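Local coordinates for probable glutamine-binding lipoprotein GlnH (GLNBP) (Mycobacterium tuberculosis, PDB 6H20) that probably serves as a solute-binding lipoprotein that captures amino acids such as aspartate, asparagine and glutamate outside the cell for transport and for signalling to a protein kinase, at residues S20-R32 with I124-V137. Sequence-based numbering, arbitrary orientation.
With ASN (asparagine), chain B.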
# COMPACT_ATOMS: atom_id res chain seq x y z
N SER A 20 -10.62 -3.81 -19.35
CA SER A 20 -10.28 -5.23 -19.39
C SER A 20 -8.86 -5.50 -19.88
O SER A 20 -8.41 -6.65 -19.81
CB SER A 20 -11.29 -6.00 -20.25
OG SER A 20 -11.17 -5.65 -21.61
N SER A 21 -8.15 -4.49 -20.38
CA SER A 21 -6.75 -4.65 -20.73
C SER A 21 -5.82 -4.50 -19.53
O SER A 21 -4.60 -4.54 -19.70
CB SER A 21 -6.36 -3.66 -21.84
OG SER A 21 -6.15 -2.36 -21.32
N SER A 22 -6.39 -4.37 -18.33
CA SER A 22 -5.58 -4.08 -17.15
C SER A 22 -4.62 -5.22 -16.83
O SER A 22 -3.58 -4.99 -16.21
CB SER A 22 -6.49 -3.82 -15.95
OG SER A 22 -7.21 -4.99 -15.61
N GLN A 23 -4.95 -6.45 -17.23
CA GLN A 23 -4.12 -7.61 -16.93
C GLN A 23 -3.26 -8.04 -18.11
O GLN A 23 -2.61 -9.09 -18.04
CB GLN A 23 -4.99 -8.77 -16.44
CG GLN A 23 -5.78 -8.45 -15.19
CD GLN A 23 -4.91 -7.85 -14.10
OE1 GLN A 23 -3.89 -8.42 -13.72
NE2 GLN A 23 -5.32 -6.69 -13.59
N ASP A 24 -3.24 -7.25 -19.19
CA ASP A 24 -2.45 -7.59 -20.38
C ASP A 24 -1.01 -7.92 -20.02
O ASP A 24 -0.42 -8.86 -20.56
CB ASP A 24 -2.49 -6.43 -21.37
CG ASP A 24 -3.62 -6.53 -22.36
OD1 ASP A 24 -4.43 -7.48 -22.25
OD2 ASP A 24 -3.71 -5.67 -23.26
N CYS A 25 -0.43 -7.15 -19.09
CA CYS A 25 1.00 -7.22 -18.83
C CYS A 25 1.38 -8.26 -17.78
O CYS A 25 2.58 -8.46 -17.55
CB CYS A 25 1.53 -5.84 -18.43
SG CYS A 25 1.34 -5.42 -16.68
N ASP A 26 0.41 -8.94 -17.16
CA ASP A 26 0.66 -9.87 -16.06
C ASP A 26 1.49 -9.16 -14.99
O ASP A 26 2.67 -9.48 -14.78
CB ASP A 26 1.39 -11.12 -16.56
CG ASP A 26 1.50 -12.20 -15.49
OD1 ASP A 26 0.84 -12.08 -14.44
OD2 ASP A 26 2.27 -13.16 -15.71
N PRO A 27 0.90 -8.19 -14.29
CA PRO A 27 1.73 -7.23 -13.55
C PRO A 27 2.51 -7.83 -12.39
O PRO A 27 3.59 -7.31 -12.08
CB PRO A 27 0.71 -6.18 -13.07
CG PRO A 27 -0.57 -6.95 -12.97
CD PRO A 27 -0.54 -7.94 -14.10
N THR A 28 2.02 -8.90 -11.76
CA THR A 28 2.65 -9.34 -10.52
C THR A 28 3.89 -10.20 -10.72
O THR A 28 4.56 -10.51 -9.73
CB THR A 28 1.66 -10.10 -9.63
OG1 THR A 28 1.22 -11.28 -10.30
CG2 THR A 28 0.45 -9.21 -9.28
N ALA A 29 4.22 -10.59 -11.95
CA ALA A 29 5.43 -11.36 -12.19
C ALA A 29 6.65 -10.44 -12.13
O ALA A 29 6.65 -9.35 -12.73
CB ALA A 29 5.37 -12.03 -13.56
N SER A 30 7.69 -10.88 -11.42
CA SER A 30 8.86 -10.04 -11.18
C SER A 30 10.14 -10.82 -11.49
O SER A 30 10.07 -11.89 -12.10
CB SER A 30 8.83 -9.51 -9.74
OG SER A 30 9.87 -8.59 -9.46
N LEU A 31 11.30 -10.31 -11.07
CA LEU A 31 12.58 -10.89 -11.49
C LEU A 31 13.12 -11.88 -10.46
O LEU A 31 13.12 -11.61 -9.26
CB LEU A 31 13.60 -9.77 -11.69
CG LEU A 31 13.29 -8.82 -12.84
CD1 LEU A 31 14.32 -7.71 -12.89
CD2 LEU A 31 13.23 -9.58 -14.16
N ARG A 32 13.64 -12.99 -10.96
CA ARG A 32 14.15 -14.03 -10.08
C ARG A 32 15.30 -13.49 -9.23
O ARG A 32 16.12 -12.70 -9.72
CB ARG A 32 14.64 -15.18 -10.95
CG ARG A 32 15.01 -16.43 -10.22
CD ARG A 32 15.24 -17.55 -11.23
NE ARG A 32 14.00 -17.92 -11.92
CZ ARG A 32 13.10 -18.75 -11.42
NH1 ARG A 32 13.29 -19.31 -10.23
NH2 ARG A 32 11.99 -19.02 -12.10
N ILE A 124 0.56 -3.26 -7.32
CA ILE A 124 1.28 -3.49 -8.57
C ILE A 124 0.26 -3.47 -9.69
O ILE A 124 -0.66 -4.28 -9.72
CB ILE A 124 1.98 -4.86 -8.52
CG1 ILE A 124 3.00 -4.95 -7.38
CG2 ILE A 124 2.66 -5.16 -9.87
CD1 ILE A 124 3.32 -6.41 -6.97
N THR A 125 0.43 -2.54 -10.63
CA THR A 125 -0.48 -2.43 -11.77
C THR A 125 0.32 -2.31 -13.06
O THR A 125 1.50 -1.93 -13.06
CB THR A 125 -1.42 -1.22 -11.67
OG1 THR A 125 -0.67 -0.01 -11.81
CG2 THR A 125 -2.18 -1.21 -10.32
N CYS A 126 -0.35 -2.60 -14.18
CA CYS A 126 0.31 -2.48 -15.47
C CYS A 126 0.67 -1.03 -15.78
O CYS A 126 1.76 -0.75 -16.29
CB CYS A 126 -0.57 -3.06 -16.56
SG CYS A 126 -0.62 -4.86 -16.49
N GLU A 127 -0.22 -0.09 -15.46
CA GLU A 127 0.09 1.31 -15.70
C GLU A 127 1.30 1.75 -14.88
O GLU A 127 2.18 2.46 -15.39
CB GLU A 127 -1.12 2.20 -15.39
CG GLU A 127 -2.14 2.26 -16.52
CD GLU A 127 -1.53 2.63 -17.86
OE1 GLU A 127 -1.53 1.78 -18.77
OE2 GLU A 127 -1.04 3.78 -18.00
N ARG A 128 1.38 1.33 -13.62
CA ARG A 128 2.54 1.71 -12.81
C ARG A 128 3.80 1.04 -13.30
O ARG A 128 4.89 1.62 -13.21
CB ARG A 128 2.29 1.41 -11.33
CG ARG A 128 1.29 2.35 -10.71
CD ARG A 128 0.87 1.87 -9.33
NE ARG A 128 -0.10 2.80 -8.75
CZ ARG A 128 -0.66 2.64 -7.56
NH1 ARG A 128 -0.33 1.59 -6.81
NH2 ARG A 128 -1.52 3.55 -7.10
N ARG A 129 3.69 -0.17 -13.85
CA ARG A 129 4.86 -0.88 -14.35
C ARG A 129 5.47 -0.23 -15.58
O ARG A 129 6.62 -0.54 -15.92
CB ARG A 129 4.51 -2.34 -14.62
CG ARG A 129 4.75 -3.21 -13.41
CD ARG A 129 4.96 -4.66 -13.80
NE ARG A 129 5.47 -5.49 -12.71
CZ ARG A 129 6.75 -5.54 -12.34
NH1 ARG A 129 7.66 -4.79 -12.96
NH2 ARG A 129 7.13 -6.35 -11.36
N LYS A 130 4.73 0.66 -16.26
CA LYS A 130 5.33 1.45 -17.34
C LYS A 130 6.33 2.46 -16.79
O LYS A 130 7.18 2.95 -17.55
CB LYS A 130 4.24 2.20 -18.10
CG LYS A 130 3.27 1.33 -18.88
CD LYS A 130 2.17 2.18 -19.51
CE LYS A 130 1.16 1.30 -20.23
NZ LYS A 130 0.98 1.68 -21.65
N LEU A 131 6.23 2.79 -15.51
CA LEU A 131 7.00 3.87 -14.90
C LEU A 131 7.98 3.42 -13.82
O LEU A 131 9.01 4.08 -13.65
CB LEU A 131 6.05 4.91 -14.29
CG LEU A 131 4.99 5.45 -15.24
CD1 LEU A 131 4.01 6.35 -14.48
CD2 LEU A 131 5.65 6.21 -16.38
N VAL A 132 7.68 2.36 -13.07
CA VAL A 132 8.55 1.88 -12.00
C VAL A 132 8.59 0.36 -12.05
O VAL A 132 7.77 -0.29 -12.70
CB VAL A 132 8.08 2.35 -10.61
CG1 VAL A 132 8.00 3.87 -10.54
CG2 VAL A 132 6.72 1.73 -10.25
N ASN A 133 9.55 -0.20 -11.32
CA ASN A 133 9.61 -1.65 -11.14
C ASN A 133 8.98 -2.04 -9.81
O ASN A 133 8.75 -1.22 -8.93
CB ASN A 133 11.05 -2.14 -11.23
CG ASN A 133 11.17 -3.33 -12.13
OD1 ASN A 133 10.42 -4.29 -11.97
ND2 ASN A 133 12.08 -3.26 -13.09
N PHE A 134 8.74 -3.34 -9.65
CA PHE A 134 8.17 -3.86 -8.41
C PHE A 134 8.79 -5.21 -8.09
O PHE A 134 9.12 -6.00 -8.99
CB PHE A 134 6.66 -4.11 -8.51
CG PHE A 134 5.83 -2.86 -8.61
CD1 PHE A 134 5.49 -2.14 -7.46
CD2 PHE A 134 5.35 -2.43 -9.83
CE1 PHE A 134 4.70 -0.99 -7.55
CE2 PHE A 134 4.57 -1.28 -9.93
CZ PHE A 134 4.23 -0.57 -8.78
N SER A 135 8.91 -5.48 -6.80
CA SER A 135 9.16 -6.82 -6.29
C SER A 135 7.95 -7.72 -6.54
O SER A 135 6.90 -7.29 -7.02
CB SER A 135 9.36 -6.78 -4.77
OG SER A 135 8.13 -6.47 -4.11
N THR A 136 8.13 -9.00 -6.20
CA THR A 136 6.99 -9.90 -6.11
C THR A 136 6.02 -9.43 -5.02
O THR A 136 6.32 -8.55 -4.21
CB THR A 136 7.46 -11.32 -5.78
OG1 THR A 136 8.24 -11.31 -4.57
CG2 THR A 136 8.29 -11.90 -6.94
N VAL A 137 4.84 -10.05 -5.00
CA VAL A 137 3.77 -9.61 -4.10
C VAL A 137 4.11 -9.99 -2.67
O VAL A 137 4.40 -11.16 -2.38
CB VAL A 137 2.44 -10.24 -4.54
CG1 VAL A 137 1.32 -9.88 -3.55
CG2 VAL A 137 2.09 -9.84 -5.96
N ASN B . -3.04 0.11 -2.48
CA ASN B . -3.72 1.26 -3.08
C ASN B . -2.80 1.92 -4.09
O ASN B . -3.07 3.04 -4.55
CB ASN B . -4.15 2.26 -2.01
CG ASN B . -2.99 2.94 -1.34
OD1 ASN B . -1.85 2.49 -1.41
ND2 ASN B . -3.27 4.06 -0.71
OXT ASN B . -1.76 1.31 -4.44
O HOH W 1 4.65 -11.97 -7.42
O HOH W 2 5.56 -7.77 -9.42
O HOH W 3 10.02 -6.93 -12.35
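P27 lays CB of its ring against CG2 of I124 (3.9 Å) while CG and CD reach the sulfur of C126; proline suits the place because its apolar ring packs here while its carbonyl O still accepts from R129. The disulfide, C25 SG to C126 SG at 2.0 Å with a torsion of -98° about it, staples the N-terminal segment to the start of the short helix 126-129. R129, three residues later, suits its place by length: extended from CG to NE, it sends NE to P27 O (2.7 Å) and NH1 to OD1 of N133 (3.0 Å). CD2 of F134 lies over the centre of one guanidinium face, while these two bonds, near the guanidinium plane, fix its rotation. In this family 3 solute-binding protein, of the type 2 periplasmic-binding fold, the same helix, N-capped by OG1 of T125, points R128 roughly at right angles to R129, where NH1 and NH2 grip the carboxylate of the bound asparagine. Small S30 fits close to the backbone; with OG anti to its own N (chi1 -174°), it donates to a lone pair of F134 O (2.7 Å), and N251 also bonds this hydroxyl. Near the end of 124-137, CG2 of V137 meets CB of T28 (3.7 Å).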